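Local structure of inositol 2-dehydrogenase/D-chiro-inositol 3-dehydrogenase (Lactobacillus casei, 4MIY) at residues D58-V72 with T82-E96. The protein catalyses the NAD-dependent oxidation of myo-inositol to 2-keto-myo-inositol and of D-chiro-inositol to its 1-keto derivative. Residues are numbered along the deposited sequence; the frame is centred on the assembly and turned at random.
Sequences DTSLLQDPDIDAVFV and TVLKALDTDKFIFTE. With NAD (nicotinamide-adenine-dinucleotide), chain E.
Asp58 OD2 is gripped from two sources: Thr82 OG1 donates to it at 2.8 Å, on the anti side of the carboxylate, and a water donates to it as well. The same water accepts from Lys85 NZ, so it bridges two opposite charges that stop short of a salt bridge. Strand 69-72, helix 79-86 and strand 92-95 form a right-handed beta-alpha-beta crossover of the NAD-binding Rossmann fold. The two strands run parallel, their axes at 17°. Val70 N and Val72 N donate to Phe92 O and Phe94 O, and Val70 O and Val72 O accept from Phe94 N and Glu96 N; the bond from Phe94 N to Val70 O is 2.9 Å.

Lys91 reaches across to the loop before strand 69-72. Its chain is extended to CE and bends at the last torsion (chi4 39°), which turns NZ to Asp64 O at 2.9 Å. A weak bond runs from NZ to Leu62 O. Lys91 CE packs on Ile67 CB at 3.7 Å. A methionine here would probably leave Asp64 O without its ammonium donor and let the turns around it shift. Thr89 OG1 accepts from Lys91 N in an ST turn and donates to Ala86 O, which fixes the start of this approach.

Val70 and Val72 face helix 79-86. Leu62 joins this apolar layer from the side, with CD2 against Ala86 CB. Phe71 and Phe94 lie on the other sheet face, where helix 279-294 packs on Phe94. Glu96, next after Thr95, enters the NAD pocket, and its OE2 is hydrogen-bonded to His17. The Phe71 and Phe94 rings are near parallel, at 27°, but slid so far apart that they barely overlap. Instead Phe94 CB sits over the centre of the Phe71 ring, 3.8 Å from its centroid.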
loop_
_atom_site.group_PDB
_atom_site.type_symbol
_atom_site.label_atom_id
_atom_site.label_comp_id
_atom_site.label_asym_id
_atom_site.label_seq_id
_atom_site.Cartn_x
_atom_site.Cartn_y
_atom_site.Cartn_z
ATOM N N ASP A 58 -35.895 -20.252 30.226
ATOM C CA ASP A 58 -35.794 -18.822 30.129
ATOM C C ASP A 58 -36.796 -18.150 31.047
ATOM O O ASP A 58 -36.503 -17.139 31.634
ATOM C CB ASP A 58 -35.852 -18.346 28.674
ATOM C CG ASP A 58 -37.116 -18.683 28.002
ATOM O OD1 ASP A 58 -37.866 -19.493 28.548
ATOM O OD2 ASP A 58 -37.379 -18.129 26.927
ATOM N N THR A 59 -37.972 -18.745 31.203
ATOM C CA THR A 59 -39.010 -18.112 32.002
ATOM C C THR A 59 -38.572 -17.975 33.459
ATOM O O THR A 59 -38.731 -16.949 34.079
ATOM C CB THR A 59 -40.373 -18.867 31.914
ATOM O OG1 THR A 59 -40.929 -18.740 30.607
ATOM C CG2 THR A 59 -41.343 -18.250 32.849
ATOM N N SER A 60 -37.970 -19.007 33.982
ATOM C CA SER A 60 -37.545 -18.970 35.343
ATOM C C SER A 60 -36.333 -18.063 35.570
ATOM O O SER A 60 -36.111 -17.586 36.661
ATOM C CB SER A 60 -37.220 -20.368 35.824
ATOM O OG SER A 60 -36.337 -21.014 34.960
ATOM N N LEU A 61 -35.533 -17.873 34.536
ATOM C CA LEU A 61 -34.333 -17.059 34.690
ATOM C C LEU A 61 -34.796 -15.648 34.801
ATOM O O LEU A 61 -34.319 -14.904 35.612
ATOM C CB LEU A 61 -33.349 -17.237 33.517
ATOM C CG LEU A 61 -32.032 -16.439 33.514
ATOM C CD1 LEU A 61 -30.938 -17.227 32.882
ATOM C CD2 LEU A 61 -32.181 -15.161 32.807
ATOM N N LEU A 62 -35.758 -15.324 33.974
ATOM C CA LEU A 62 -36.258 -13.994 33.856
ATOM C C LEU A 62 -37.044 -13.511 35.055
ATOM O O LEU A 62 -37.339 -12.357 35.151
ATOM C CB LEU A 62 -37.110 -13.869 32.624
ATOM C CG LEU A 62 -36.352 -13.872 31.295
ATOM C CD1 LEU A 62 -37.317 -13.998 30.143
ATOM C CD2 LEU A 62 -35.546 -12.616 31.114
ATOM N N GLN A 63 -37.362 -14.407 35.962
ATOM C CA GLN A 63 -38.053 -14.017 37.172
ATOM C C GLN A 63 -37.071 -13.746 38.289
ATOM O O GLN A 63 -37.466 -13.424 39.384
ATOM C CB GLN A 63 -38.993 -15.118 37.592
ATOM C CG GLN A 63 -40.289 -15.109 36.839
ATOM C CD GLN A 63 -41.082 -16.413 36.975
ATOM O OE1 GLN A 63 -40.606 -17.401 37.529
ATOM N NE2 GLN A 63 -42.294 -16.414 36.437
ATOM N N ASP A 64 -35.788 -13.905 38.023
ATOM C CA ASP A 64 -34.808 -13.656 39.038
ATOM C C ASP A 64 -34.675 -12.147 39.128
ATOM O O ASP A 64 -34.333 -11.502 38.172
ATOM C CB ASP A 64 -33.481 -14.313 38.712
ATOM C CG ASP A 64 -32.456 -14.093 39.760
ATOM O OD1 ASP A 64 -32.581 -13.145 40.528
ATOM O OD2 ASP A 64 -31.510 -14.852 39.823
ATOM N N PRO A 65 -35.002 -11.579 40.300
ATOM C CA PRO A 65 -35.070 -10.130 40.396
ATOM C C PRO A 65 -33.702 -9.515 40.558
ATOM O O PRO A 65 -33.606 -8.316 40.495
ATOM C CB PRO A 65 -35.904 -9.928 41.669
ATOM C CG PRO A 65 -35.566 -11.051 42.455
ATOM C CD PRO A 65 -35.390 -12.207 41.570
ATOM N N ASP A 66 -32.686 -10.318 40.768
ATOM C CA ASP A 66 -31.358 -9.780 40.899
ATOM C C ASP A 66 -30.584 -9.655 39.580
ATOM O O ASP A 66 -29.518 -9.130 39.558
ATOM C CB ASP A 66 -30.582 -10.590 41.896
ATOM C CG ASP A 66 -31.033 -10.338 43.325
ATOM O OD1 ASP A 66 -31.596 -9.264 43.622
ATOM O OD2 ASP A 66 -30.833 -11.241 44.145
ATOM N N ILE A 67 -31.173 -10.084 38.492
ATOM C CA ILE A 67 -30.508 -10.007 37.207
ATOM C C ILE A 67 -30.860 -8.683 36.564
ATOM O O ILE A 67 -31.996 -8.356 36.428
ATOM C CB ILE A 67 -30.952 -11.113 36.270
ATOM C CG1 ILE A 67 -30.615 -12.473 36.819
ATOM C CG2 ILE A 67 -30.236 -10.993 35.017
ATOM C CD1 ILE A 67 -31.032 -13.551 35.963
ATOM N N ASP A 68 -29.840 -7.938 36.163
ATOM C CA ASP A 68 -30.009 -6.628 35.606
ATOM C C ASP A 68 -30.271 -6.704 34.089
ATOM O O ASP A 68 -30.999 -5.943 33.540
ATOM C CB ASP A 68 -28.722 -5.806 35.865
ATOM C CG ASP A 68 -28.488 -5.493 37.335
ATOM O OD1 ASP A 68 -29.375 -4.940 37.941
ATOM O OD2 ASP A 68 -27.434 -5.774 37.854
ATOM N N ALA A 69 -29.603 -7.646 33.455
ATOM C CA ALA A 69 -29.636 -7.775 32.023
ATOM C C ALA A 69 -29.535 -9.224 31.586
ATOM O O ALA A 69 -28.939 -10.021 32.223
ATOM C CB ALA A 69 -28.504 -6.978 31.392
ATOM N N VAL A 70 -30.154 -9.490 30.457
ATOM C CA VAL A 70 -30.073 -10.784 29.831
ATOM C C VAL A 70 -29.434 -10.737 28.446
ATOM O O VAL A 70 -29.660 -9.836 27.712
ATOM C CB VAL A 70 -31.448 -11.502 29.794
ATOM C CG1 VAL A 70 -31.948 -11.707 31.197
ATOM C CG2 VAL A 70 -32.443 -10.740 29.024
ATOM N N PHE A 71 -28.624 -11.731 28.163
ATOM C CA PHE A 71 -28.088 -11.949 26.833
ATOM C C PHE A 71 -28.809 -13.121 26.195
ATOM O O PHE A 71 -28.848 -14.162 26.753
ATOM C CB PHE A 71 -26.592 -12.239 26.898
ATOM C CG PHE A 71 -25.739 -11.016 26.998
ATOM C CD1 PHE A 71 -25.868 -10.165 28.037
ATOM C CD2 PHE A 71 -24.814 -10.739 26.050
ATOM C CE1 PHE A 71 -25.081 -9.073 28.122
ATOM C CE2 PHE A 71 -24.077 -9.637 26.133
ATOM C CZ PHE A 71 -24.194 -8.821 27.170
ATOM N N VAL A 72 -29.405 -12.904 25.046
ATOM C CA VAL A 72 -30.113 -13.970 24.352
ATOM C C VAL A 72 -29.268 -14.466 23.209
ATOM O O VAL A 72 -29.083 -13.778 22.244
ATOM C CB VAL A 72 -31.410 -13.518 23.801
ATOM C CG1 VAL A 72 -32.170 -14.682 23.247
ATOM C CG2 VAL A 72 -32.217 -12.750 24.816
ATOM N N THR A 82 -38.386 -15.412 23.410
ATOM C CA THR A 82 -37.617 -15.127 24.586
ATOM C C THR A 82 -37.549 -13.625 24.828
ATOM O O THR A 82 -37.678 -13.182 25.938
ATOM C CB THR A 82 -36.251 -15.728 24.470
ATOM O OG1 THR A 82 -36.364 -17.139 24.464
ATOM C CG2 THR A 82 -35.343 -15.297 25.636
ATOM N N VAL A 83 -37.359 -12.859 23.778
ATOM C CA VAL A 83 -37.331 -11.434 23.870
ATOM C C VAL A 83 -38.665 -10.904 24.329
ATOM O O VAL A 83 -38.733 -9.984 25.110
ATOM C CB VAL A 83 -36.878 -10.776 22.545
ATOM C CG1 VAL A 83 -37.044 -9.367 22.582
ATOM C CG2 VAL A 83 -35.404 -11.092 22.283
ATOM N N LEU A 84 -39.741 -11.493 23.839
ATOM C CA LEU A 84 -41.058 -11.090 24.274
ATOM C C LEU A 84 -41.281 -11.457 25.728
ATOM O O LEU A 84 -41.888 -10.726 26.415
ATOM C CB LEU A 84 -42.155 -11.687 23.409
ATOM C CG LEU A 84 -42.168 -11.343 21.940
ATOM C CD1 LEU A 84 -43.001 -12.324 21.225
ATOM C CD2 LEU A 84 -42.687 -9.997 21.745
ATOM N N LYS A 85 -40.741 -12.534 26.196
ATOM C CA LYS A 85 -40.833 -12.807 27.612
ATOM C C LYS A 85 -40.045 -11.867 28.484
ATOM O O LYS A 85 -40.442 -11.522 29.556
ATOM C CB LYS A 85 -40.360 -14.187 27.910
ATOM C CG LYS A 85 -41.348 -15.262 27.617
ATOM C CD LYS A 85 -40.614 -16.486 27.442
ATOM C CE LYS A 85 -41.469 -17.643 27.608
ATOM N NZ LYS A 85 -41.484 -18.196 26.281
ATOM N N ALA A 86 -38.906 -11.420 28.005
ATOM C CA ALA A 86 -38.064 -10.542 28.786
ATOM C C ALA A 86 -38.657 -9.151 28.832
ATOM O O ALA A 86 -38.429 -8.407 29.757
ATOM C CB ALA A 86 -36.645 -10.533 28.202
ATOM N N LEU A 87 -39.449 -8.816 27.831
ATOM C CA LEU A 87 -40.124 -7.546 27.808
ATOM C C LEU A 87 -41.281 -7.419 28.810
ATOM O O LEU A 87 -41.787 -6.353 28.987
ATOM C CB LEU A 87 -40.608 -7.226 26.425
ATOM C CG LEU A 87 -39.536 -6.885 25.414
ATOM C CD1 LEU A 87 -40.067 -7.017 24.035
ATOM C CD2 LEU A 87 -39.098 -5.483 25.663
ATOM N N ASP A 88 -41.677 -8.525 29.396
ATOM C CA ASP A 88 -42.597 -8.512 30.524
ATOM C C ASP A 88 -41.876 -8.205 31.830
ATOM O O ASP A 88 -42.517 -8.002 32.820
ATOM C CB ASP A 88 -43.281 -9.859 30.676
ATOM C CG ASP A 88 -44.277 -10.141 29.590
ATOM O OD1 ASP A 88 -44.853 -9.214 29.009
ATOM O OD2 ASP A 88 -44.461 -11.312 29.336
ATOM N N THR A 89 -40.545 -8.224 31.832
ATOM C CA THR A 89 -39.750 -7.747 32.942
ATOM C C THR A 89 -39.216 -6.363 32.655
ATOM O O THR A 89 -39.521 -5.783 31.651
ATOM C CB THR A 89 -38.553 -8.586 33.172
ATOM O OG1 THR A 89 -37.605 -8.358 32.128
ATOM C CG2 THR A 89 -38.904 -10.016 33.195
ATOM N N ASP A 90 -38.423 -5.849 33.572
ATOM C CA ASP A 90 -37.833 -4.540 33.439
ATOM C C ASP A 90 -36.363 -4.644 33.005
ATOM O O ASP A 90 -35.658 -3.682 32.972
ATOM C CB ASP A 90 -37.959 -3.749 34.760
ATOM C CG ASP A 90 -39.190 -2.863 34.780
ATOM O OD1 ASP A 90 -39.706 -2.565 33.711
ATOM O OD2 ASP A 90 -39.648 -2.437 35.845
ATOM N N LYS A 91 -35.929 -5.836 32.705
ATOM C CA LYS A 91 -34.543 -6.066 32.401
ATOM C C LYS A 91 -34.085 -5.485 31.066
ATOM O O LYS A 91 -34.823 -5.330 30.151
ATOM C CB LYS A 91 -34.225 -7.555 32.458
ATOM C CG LYS A 91 -34.416 -8.174 33.821
ATOM C CD LYS A 91 -34.336 -9.643 33.746
ATOM C CE LYS A 91 -34.361 -10.357 35.086
ATOM N NZ LYS A 91 -35.262 -9.781 36.022
ATOM N N PHE A 92 -32.819 -5.128 31.033
ATOM C CA PHE A 92 -32.174 -4.807 29.788
ATOM C C PHE A 92 -31.920 -6.099 28.997
ATOM O O PHE A 92 -31.720 -7.135 29.550
ATOM C CB PHE A 92 -30.863 -4.070 30.084
ATOM C CG PHE A 92 -31.060 -2.676 30.617
ATOM C CD1 PHE A 92 -31.187 -1.621 29.772
ATOM C CD2 PHE A 92 -31.098 -2.436 31.954
ATOM C CE1 PHE A 92 -31.328 -0.348 30.259
ATOM C CE2 PHE A 92 -31.238 -1.206 32.415
ATOM C CZ PHE A 92 -31.369 -0.150 31.580
ATOM N N ILE A 93 -31.935 -5.978 27.684
ATOM C CA ILE A 93 -31.878 -7.122 26.800
ATOM C C ILE A 93 -30.860 -6.888 25.659
ATOM O O ILE A 93 -30.989 -5.960 24.888
ATOM C CB ILE A 93 -33.242 -7.349 26.163
ATOM C CG1 ILE A 93 -34.311 -7.589 27.226
ATOM C CG2 ILE A 93 -33.190 -8.504 25.199
ATOM C CD1 ILE A 93 -35.671 -7.279 26.720
ATOM N N PHE A 94 -29.862 -7.758 25.631
ATOM C CA PHE A 94 -28.938 -7.888 24.516
ATOM C C PHE A 94 -29.270 -9.183 23.805
ATOM O O PHE A 94 -29.088 -10.226 24.327
ATOM C CB PHE A 94 -27.488 -7.918 25.000
ATOM C CG PHE A 94 -26.468 -7.915 23.883
ATOM C CD1 PHE A 94 -26.092 -9.082 23.286
ATOM C CD2 PHE A 94 -25.918 -6.742 23.434
ATOM C CE1 PHE A 94 -25.184 -9.087 22.282
ATOM C CE2 PHE A 94 -25.016 -6.747 22.412
ATOM C CZ PHE A 94 -24.652 -7.908 21.845
ATOM N N THR A 95 -29.780 -9.057 22.604
ATOM C CA THR A 95 -30.017 -10.221 21.788
ATOM C C THR A 95 -29.035 -10.259 20.637
ATOM O O THR A 95 -28.812 -9.277 19.994
ATOM C CB THR A 95 -31.469 -10.316 21.288
ATOM O OG1 THR A 95 -31.656 -11.531 20.592
ATOM C CG2 THR A 95 -31.814 -9.206 20.431
ATOM N N GLU A 96 -28.436 -11.407 20.438
ATOM C CA GLU A 96 -27.739 -11.607 19.199
ATOM C C GLU A 96 -28.683 -11.462 18.012
ATOM O O GLU A 96 -29.871 -11.581 18.141
ATOM C CB GLU A 96 -27.011 -12.943 19.176
ATOM C CG GLU A 96 -25.585 -12.883 19.698
ATOM C CD GLU A 96 -24.712 -11.904 18.922
ATOM O OE1 GLU A 96 -25.050 -11.576 17.795
ATOM O OE2 GLU A 96 -23.718 -11.476 19.457
HETATM P PA NAD E . -24.994 -22.720 18.871
HETATM O O1A NAD E . -25.877 -23.673 18.227
HETATM O O2A NAD E . -23.686 -23.035 19.209
HETATM O O5B NAD E . -25.520 -22.342 20.316
HETATM C C5B NAD E . -26.819 -22.030 20.614
HETATM C C4B NAD E . -27.159 -22.562 22.013
HETATM O O4B NAD E . -28.506 -22.241 22.235
HETATM C C3B NAD E . -27.176 -24.079 22.138
HETATM O O3B NAD E . -26.477 -24.457 23.252
HETATM C C2B NAD E . -28.628 -24.463 22.211
HETATM O O2B NAD E . -28.850 -25.628 22.968
HETATM C C1B NAD E . -29.211 -23.293 22.910
HETATM N N9A NAD E . -30.625 -23.086 22.693
HETATM C C8A NAD E . -31.317 -23.251 21.610
HETATM N N7A NAD E . -32.581 -22.873 21.753
HETATM C C5A NAD E . -32.704 -22.441 22.993
HETATM C C6A NAD E . -33.755 -21.924 23.846
HETATM N N6A NAD E . -34.983 -21.725 23.436
HETATM N N1A NAD E . -33.413 -21.570 25.063
HETATM C C2A NAD E . -32.235 -21.719 25.543
HETATM N N3A NAD E . -31.240 -22.219 24.842
HETATM C C4A NAD E . -31.423 -22.577 23.587
HETATM O O3 NAD E . -25.159 -21.420 17.986
HETATM P PN NAD E . -24.297 -20.033 18.104
HETATM O O1N NAD E . -23.286 -20.033 17.054
HETATM O O2N NAD E . -23.697 -19.942 19.383
HETATM O O5D NAD E . -25.268 -18.933 17.690
HETATM C C5D NAD E . -26.175 -18.435 18.642
HETATM C C4D NAD E . -26.752 -17.128 18.205
HETATM O O4D NAD E . -25.672 -16.219 18.084
HETATM C C3D NAD E . -27.423 -17.243 16.878
HETATM O O3D NAD E . -28.514 -16.376 16.876
HETATM C C2D NAD E . -26.310 -16.748 15.958
HETATM O O2D NAD E . -26.913 -16.231 14.834
HETATM C C1D NAD E . -25.679 -15.670 16.793
HETATM N N1N NAD E . -24.322 -15.348 16.351
HETATM C C2N NAD E . -24.016 -14.099 16.010
HETATM C C3N NAD E . -22.771 -13.733 15.542
HETATM C C7N NAD E . -22.463 -12.298 15.182
HETATM O O7N NAD E . -23.086 -11.390 15.632
HETATM N N7N NAD E . -21.473 -12.126 14.404
HETATM C C4N NAD E . -21.792 -14.710 15.486
HETATM C C5N NAD E . -22.149 -15.986 15.861
HETATM C C6N NAD E . -23.422 -16.275 16.275
HETATM O O HOH W 1 -39.382 -18.733 25.105
#